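Local coordinates for periplasmic sugar-binding domain protein (Pseudomonas fluorescens Pf-5, PDB 3H75), which probably binds a carbohydrate in the periplasm, as a two-domain member of the bacterial solute-binding protein 2 family, at residues G145-A150 / H178-V183; R191-A196 / A220-R225. One frame throughout, in Å; residues are numbered along the deposited sequence.

Contact 1. Residues G145-A150 / H178-V183; sequences GIELLA and HLRQLV. With SO4 (sulfate ion), chain C.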
loop_
_atom_site.group_PDB
_atom_site.type_symbol
_atom_site.label_atom_id
_atom_site.label_comp_id
_atom_site.label_asym_id
_atom_site.label_seq_id
_atom_site.Cartn_x
_atom_site.Cartn_y
_atom_site.Cartn_z
ATOM N N GLY A 145 27.911 -13.021 9.524
ATOM C CA GLY A 145 27.056 -12.121 8.785
ATOM C C GLY A 145 25.623 -12.516 9.068
ATOM O O GLY A 145 25.368 -13.555 9.674
ATOM N N ILE A 146 24.685 -11.675 8.656
ATOM C CA ILE A 146 23.267 -11.952 8.828
ATOM C C ILE A 146 22.742 -12.024 7.402
ATOM O O ILE A 146 22.543 -10.996 6.757
ATOM C CB ILE A 146 22.548 -10.811 9.582
ATOM C CG1 ILE A 146 23.070 -10.724 11.019
ATOM C CG2 ILE A 146 21.038 -11.052 9.582
ATOM C CD1 ILE A 146 22.502 -9.545 11.811
ATOM N N GLU A 147 22.521 -13.237 6.905
ATOM C CA GLU A 147 22.058 -13.395 5.536
ATOM C C GLU A 147 20.578 -13.106 5.371
ATOM O O GLU A 147 19.742 -13.541 6.165
ATOM C CB GLU A 147 22.448 -14.777 5.014
ATOM C CG GLU A 147 23.972 -14.927 5.030
ATOM C CD GLU A 147 24.504 -16.002 4.108
ATOM O OE1 GLU A 147 23.711 -16.616 3.367
ATOM O OE2 GLU A 147 25.737 -16.222 4.124
ATOM N N LEU A 148 20.285 -12.354 4.316
ATOM C CA LEU A 148 18.943 -11.887 3.999
ATOM C C LEU A 148 18.486 -12.181 2.577
ATOM O O LEU A 148 19.279 -12.137 1.637
ATOM C CB LEU A 148 18.912 -10.369 4.200
ATOM C CG LEU A 148 17.754 -9.561 3.609
ATOM C CD1 LEU A 148 16.537 -9.657 4.509
ATOM C CD2 LEU A 148 18.195 -8.103 3.470
ATOM N N LEU A 149 17.197 -12.477 2.434
ATOM C CA LEU A 149 16.589 -12.693 1.128
ATOM C C LEU A 149 15.520 -11.614 1.042
ATOM O O LEU A 149 14.881 -11.294 2.049
ATOM C CB LEU A 149 15.920 -14.071 1.024
ATOM C CG LEU A 149 16.854 -15.282 0.973
ATOM C CD1 LEU A 149 16.027 -16.569 0.943
ATOM C CD2 LEU A 149 17.743 -15.203 -0.267
ATOM N N ALA A 150 15.333 -11.039 -0.138
ATOM C CA ALA A 150 14.314 -10.010 -0.308
ATOM C C ALA A 150 13.398 -10.327 -1.480
ATOM O O ALA A 150 13.852 -10.713 -2.555
ATOM C CB ALA A 150 14.961 -8.646 -0.507
ATOM N N HIS A 178 23.845 -9.287 4.923
ATOM C CA HIS A 178 24.248 -9.617 3.565
ATOM C C HIS A 178 23.068 -10.055 2.718
ATOM O O HIS A 178 22.559 -11.164 2.878
ATOM C CB HIS A 178 25.302 -10.722 3.604
ATOM C CG HIS A 178 26.516 -10.357 4.401
ATOM N ND1 HIS A 178 27.375 -11.303 4.924
ATOM C CD2 HIS A 178 27.013 -9.154 4.768
ATOM C CE1 HIS A 178 28.345 -10.694 5.582
ATOM N NE2 HIS A 178 28.150 -9.390 5.503
ATOM N N LEU A 179 22.618 -9.169 1.835
ATOM C CA LEU A 179 21.510 -9.481 0.944
ATOM C C LEU A 179 22.040 -10.464 -0.084
ATOM O O LEU A 179 22.810 -10.089 -0.973
ATOM C CB LEU A 179 21.017 -8.208 0.249
ATOM C CG LEU A 179 19.977 -8.385 -0.858
ATOM C CD1 LEU A 179 18.698 -8.963 -0.293
ATOM C CD2 LEU A 179 19.709 -7.037 -1.503
ATOM N N ARG A 180 21.645 -11.725 0.035
ATOM C CA ARG A 180 22.126 -12.732 -0.899
ATOM C C ARG A 180 21.433 -12.628 -2.247
ATOM O O ARG A 180 22.036 -12.894 -3.290
ATOM C CB ARG A 180 21.940 -14.138 -0.320
ATOM C CG ARG A 180 22.665 -14.381 1.005
ATOM C CD ARG A 180 24.109 -13.878 0.968
ATOM N NE ARG A 180 24.877 -14.414 -0.151
ATOM C CZ ARG A 180 25.442 -15.619 -0.180
ATOM N NH1 ARG A 180 25.332 -16.441 0.854
ATOM N NH2 ARG A 180 26.134 -15.994 -1.246
ATOM N N GLN A 181 20.167 -12.231 -2.225
ATOM C CA GLN A 181 19.406 -12.100 -3.454
ATOM C C GLN A 181 18.094 -11.371 -3.234
ATOM O O GLN A 181 17.424 -11.566 -2.221
ATOM C CB GLN A 181 19.093 -13.486 -4.022
ATOM C CG GLN A 181 18.641 -13.478 -5.463
ATOM C CD GLN A 181 19.638 -14.172 -6.362
ATOM O OE1 GLN A 181 19.806 -15.390 -6.294
ATOM N NE2 GLN A 181 20.319 -13.401 -7.200
ATOM N N LEU A 182 17.747 -10.517 -4.188
ATOM C CA LEU A 182 16.480 -9.811 -4.160
ATOM C C LEU A 182 15.804 -10.240 -5.450
ATOM O O LEU A 182 16.371 -10.085 -6.530
ATOM C CB LEU A 182 16.673 -8.290 -4.144
ATOM C CG LEU A 182 15.375 -7.464 -4.208
ATOM C CD1 LEU A 182 15.574 -6.116 -3.531
ATOM C CD2 LEU A 182 14.949 -7.273 -5.660
ATOM N N VAL A 183 14.615 -10.818 -5.339
ATOM C CA VAL A 183 13.885 -11.244 -6.523
ATOM C C VAL A 183 12.567 -10.497 -6.600
ATOM O O VAL A 183 12.112 -9.911 -5.620
ATOM C CB VAL A 183 13.612 -12.769 -6.517
ATOM C CG1 VAL A 183 14.926 -13.527 -6.607
ATOM C CG2 VAL A 183 12.857 -13.169 -5.256
HETATM S S SO4 C . 27.767 -18.974 -0.644
HETATM O O1 SO4 C . 28.042 -18.138 0.543
HETATM O O2 SO4 C . 26.419 -19.562 -0.505
HETATM O O3 SO4 C . 27.834 -18.146 -1.865
HETATM O O4 SO4 C . 28.777 -20.048 -0.726
HETATM O O HOH W 1 27.088 -13.867 3.316
#

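Contact 2. Residues R191-A196 / A220-R225; sequences RAYRQA and AMQAAR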
loop_
_atom_site.group_PDB
_atom_site.type_symbol
_atom_site.label_atom_id
_atom_site.label_comp_id
_atom_site.label_asym_id
_atom_site.label_seq_id
_atom_site.Cartn_x
_atom_site.Cartn_y
_atom_site.Cartn_z
ATOM N N ARG A 191 4.206 -17.372 -6.724
ATOM C CA ARG A 191 5.478 -17.089 -7.384
ATOM C C ARG A 191 6.578 -16.967 -6.331
ATOM O O ARG A 191 7.652 -17.549 -6.470
ATOM C CB ARG A 191 5.395 -15.795 -8.202
ATOM C CG ARG A 191 6.690 -15.428 -8.921
ATOM C CD ARG A 191 6.526 -14.141 -9.716
ATOM N NE ARG A 191 7.796 -13.600 -10.197
ATOM C CZ ARG A 191 8.500 -14.103 -11.206
ATOM N NH1 ARG A 191 8.067 -15.173 -11.862
ATOM N NH2 ARG A 191 9.640 -13.527 -11.567
ATOM N N ALA A 192 6.307 -16.211 -5.271
ATOM C CA ALA A 192 7.283 -16.044 -4.197
ATOM C C ALA A 192 7.546 -17.400 -3.560
ATOM O O ALA A 192 8.674 -17.711 -3.174
ATOM C CB ALA A 192 6.755 -15.066 -3.153
ATOM N N TYR A 193 6.492 -18.205 -3.448
ATOM C CA TYR A 193 6.599 -19.539 -2.871
ATOM C C TYR A 193 7.599 -20.365 -3.675
ATOM O O TYR A 193 8.477 -21.014 -3.106
ATOM C CB TYR A 193 5.231 -20.230 -2.885
ATOM C CG TYR A 193 5.278 -21.721 -2.610
ATOM C CD1 TYR A 193 5.656 -22.215 -1.363
ATOM C CD2 TYR A 193 4.932 -22.637 -3.603
ATOM C CE1 TYR A 193 5.688 -23.588 -1.109
ATOM C CE2 TYR A 193 4.960 -24.007 -3.362
ATOM C CZ TYR A 193 5.337 -24.476 -2.115
ATOM O OH TYR A 193 5.351 -25.831 -1.877
ATOM N N ARG A 194 7.459 -20.336 -4.997
ATOM C CA ARG A 194 8.347 -21.088 -5.874
ATOM C C ARG A 194 9.777 -20.574 -5.789
ATOM O O ARG A 194 10.725 -21.357 -5.733
ATOM C CB ARG A 194 7.849 -21.019 -7.321
ATOM C CG ARG A 194 6.530 -21.741 -7.563
ATOM C CD ARG A 194 6.630 -23.213 -7.196
ATOM N NE ARG A 194 5.373 -23.922 -7.415
ATOM C CZ ARG A 194 5.163 -25.190 -7.074
ATOM N NH1 ARG A 194 6.131 -25.892 -6.497
ATOM N NH2 ARG A 194 3.986 -25.756 -7.306
ATOM N N GLN A 195 9.931 -19.254 -5.774
ATOM C CA GLN A 195 11.255 -18.655 -5.684
ATOM C C GLN A 195 11.912 -18.998 -4.347
ATOM O O GLN A 195 13.111 -19.288 -4.295
ATOM C CB GLN A 195 11.156 -17.132 -5.852
ATOM C CG GLN A 195 10.639 -16.689 -7.221
ATOM C CD GLN A 195 10.341 -15.196 -7.292
ATOM O OE1 GLN A 195 9.639 -14.651 -6.439
ATOM N NE2 GLN A 195 10.862 -14.532 -8.318
ATOM N N ALA A 196 11.122 -18.977 -3.273
ATOM C CA ALA A 196 11.623 -19.276 -1.934
ATOM C C ALA A 196 12.089 -20.719 -1.797
ATOM O O ALA A 196 13.069 -20.997 -1.109
ATOM C CB ALA A 196 10.552 -18.973 -0.885
ATOM N N ALA A 220 6.641 -17.403 0.948
ATOM C CA ALA A 220 7.996 -17.764 1.350
ATOM C C ALA A 220 7.980 -18.546 2.656
ATOM O O ALA A 220 8.809 -19.427 2.871
ATOM C CB ALA A 220 8.857 -16.505 1.499
HETATM N N MSE A 221 7.038 -18.215 3.531
HETATM C CA MSE A 221 6.923 -18.900 4.811
HETATM C C MSE A 221 6.558 -20.367 4.632
HETATM O O MSE A 221 7.038 -21.221 5.374
HETATM C CB MSE A 221 5.888 -18.201 5.690
HETATM C CG MSE A 221 6.418 -16.930 6.343
HETATM SE SE MSE A 221 5.028 -15.796 7.060
HETATM C CE MSE A 221 4.426 -16.919 8.525
ATOM N N GLN A 222 5.716 -20.660 3.648
ATOM C CA GLN A 222 5.330 -22.046 3.403
ATOM C C GLN A 222 6.545 -22.821 2.912
ATOM O O GLN A 222 6.796 -23.940 3.356
ATOM C CB GLN A 222 4.216 -22.130 2.361
ATOM C CG GLN A 222 3.602 -23.521 2.261
ATOM C CD GLN A 222 2.425 -23.577 1.313
ATOM O OE1 GLN A 222 1.611 -22.656 1.265
ATOM N NE2 GLN A 222 2.317 -24.670 0.562
ATOM N N ALA A 223 7.298 -22.223 1.994
ATOM C CA ALA A 223 8.493 -22.871 1.466
ATOM C C ALA A 223 9.448 -23.137 2.630
ATOM O O ALA A 223 10.092 -24.184 2.701
ATOM C CB ALA A 223 9.158 -21.978 0.423
ATOM N N ALA A 224 9.526 -22.182 3.550
ATOM C CA ALA A 224 10.395 -22.305 4.714
ATOM C C ALA A 224 9.998 -23.485 5.603
ATOM O O ALA A 224 10.853 -24.265 6.028
ATOM C CB ALA A 224 10.369 -21.006 5.519
ATOM N N ARG A 225 8.704 -23.612 5.890
ATOM C CA ARG A 225 8.225 -24.706 6.731
ATOM C C ARG A 225 8.561 -26.060 6.109
ATOM O O ARG A 225 8.932 -27.003 6.808
ATOM C CB ARG A 225 6.708 -24.604 6.944
ATOM C CG ARG A 225 6.262 -23.441 7.820
ATOM C CD ARG A 225 4.796 -23.582 8.224
ATOM N NE ARG A 225 3.891 -23.551 7.076
ATOM C CZ ARG A 225 3.451 -22.438 6.496
ATOM N NH1 ARG A 225 3.826 -21.253 6.959
ATOM N NH2 ARG A 225 2.640 -22.509 5.450
#

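Contact 1. Residues G145-A150 / H178-V183
Glu147 and Arg180 reach across two neighbouring parallel strands and join in a salt bridge, OE1 of Glu147 standing 3.0 Å from NH1 of Arg180. The carboxylate and guanidinium planes are almost perpendicular, 85° apart: OE1 lies at the edge of the guanidinium, whereas NH1 comes to OE1 from above the carboxylate plane. Arg180 gets there by folding at chi2 and chi3 (-46° and -54°), which lays its CG and CD alongside the carboxylate; the long aliphatic stem of arginine suits this doubling back. NH2 meets a sulfate ion, probably from the crystallisation liquor, with O3 2.8 Å from NH2; NH1 adds a weak bond to sulfate O1, and Arg202 also binds the ion. A water joins OE2 of Glu147 to ND1 of His178, whose CE1 sits 3.7 Å from CA of Gly145, where a CB would collide with the ring.

The strands pair within a beta-alpha-beta crossover, strand 146-152, helix 158-173 and strand 177-184. Leu148 N donates to His178 O, and Leu148 O accepts from Arg180 N. The register then slips by one residue at Arg180 and Gln181, as in a beta bulge, which turns Arg180 toward Glu147 and leaves the buried Gln181 N without a partner; beyond it Ala150 N bonds to Gln181 O. On the side of the crossover helix, CD1 of Leu179 lies 3.9 Å from CD2 of Leu148 and 3.8 Å from CB of Ala150, whose single methyl also leaves room for CG of Leu182 at 3.9 Å.

The face toward helix 158-173 is thus apolar; the other combines Leu149, packed under helix 189-202, with an ion pair at one end, where Glu147 probably offsets part of the charge of Arg180 and the sulfate more of it.

Contact 2. Residues R191-A196 / A220-R225
The helical segments around Tyr193 and Ala220 run in nearly the same direction, their axes inclined by 36° and only 7.7 Å apart at closest approach. They belong to helices 189-202 and 214-226, which are joined through strand 206-211 in the alpha/beta fold and pack on one side of its sheet. Such close approach requires small residues, and alanines supply them: CB of Ala196 points at the other helix and lies 3.6 Å from CB of Ala223 and 3.8 Å from CB of Ala220. A single methyl thus rests between two others one helical turn apart, with no hydrogen bond between the segments.

Beside the alanines a larger residue takes part. A chi1 of 167° sends the Tyr193 ring away from its own backbone N and across to the second helix, where the backbone N of Ala223 meets the ring edge in plane and CD1 lies 3.9 Å from CB of Ala223. The phenol OH hydrogen-bonds to Glu226. A leucine in place of Tyr193 would probably leave Glu226 without that hydroxyl partner and the Gln222 chain with less to lean on. Gln222 extends obliquely past the ring, its amide plane turned 44° from it, and its NE2, weakly hydrogen-bonded to the same Glu226, stands 3.9 Å from CE1 of Tyr193.

Contact 1 pairs two strands and contact 2 two helices of the same domain, and the chain passes through them in series: strand 177-184 leads through a short connection into helix 189-202. Their centres are 15 Å apart, yet they touch, CB of Val183 lying 3.7 Å from NE2 of Gln195. Helix 189-202 ties them together further, because Leu199 and Leu200 pack against Leu149 while Ala192 and Ala196 rest on Phe151 of strand 146-152. The two contacts therefore show successive layers: helix 189-202 lies over the edge strands, and helix 214-226 beside it over strand 236-240. The sulfate bound at contact 1 is no evidence of where a sugar would sit.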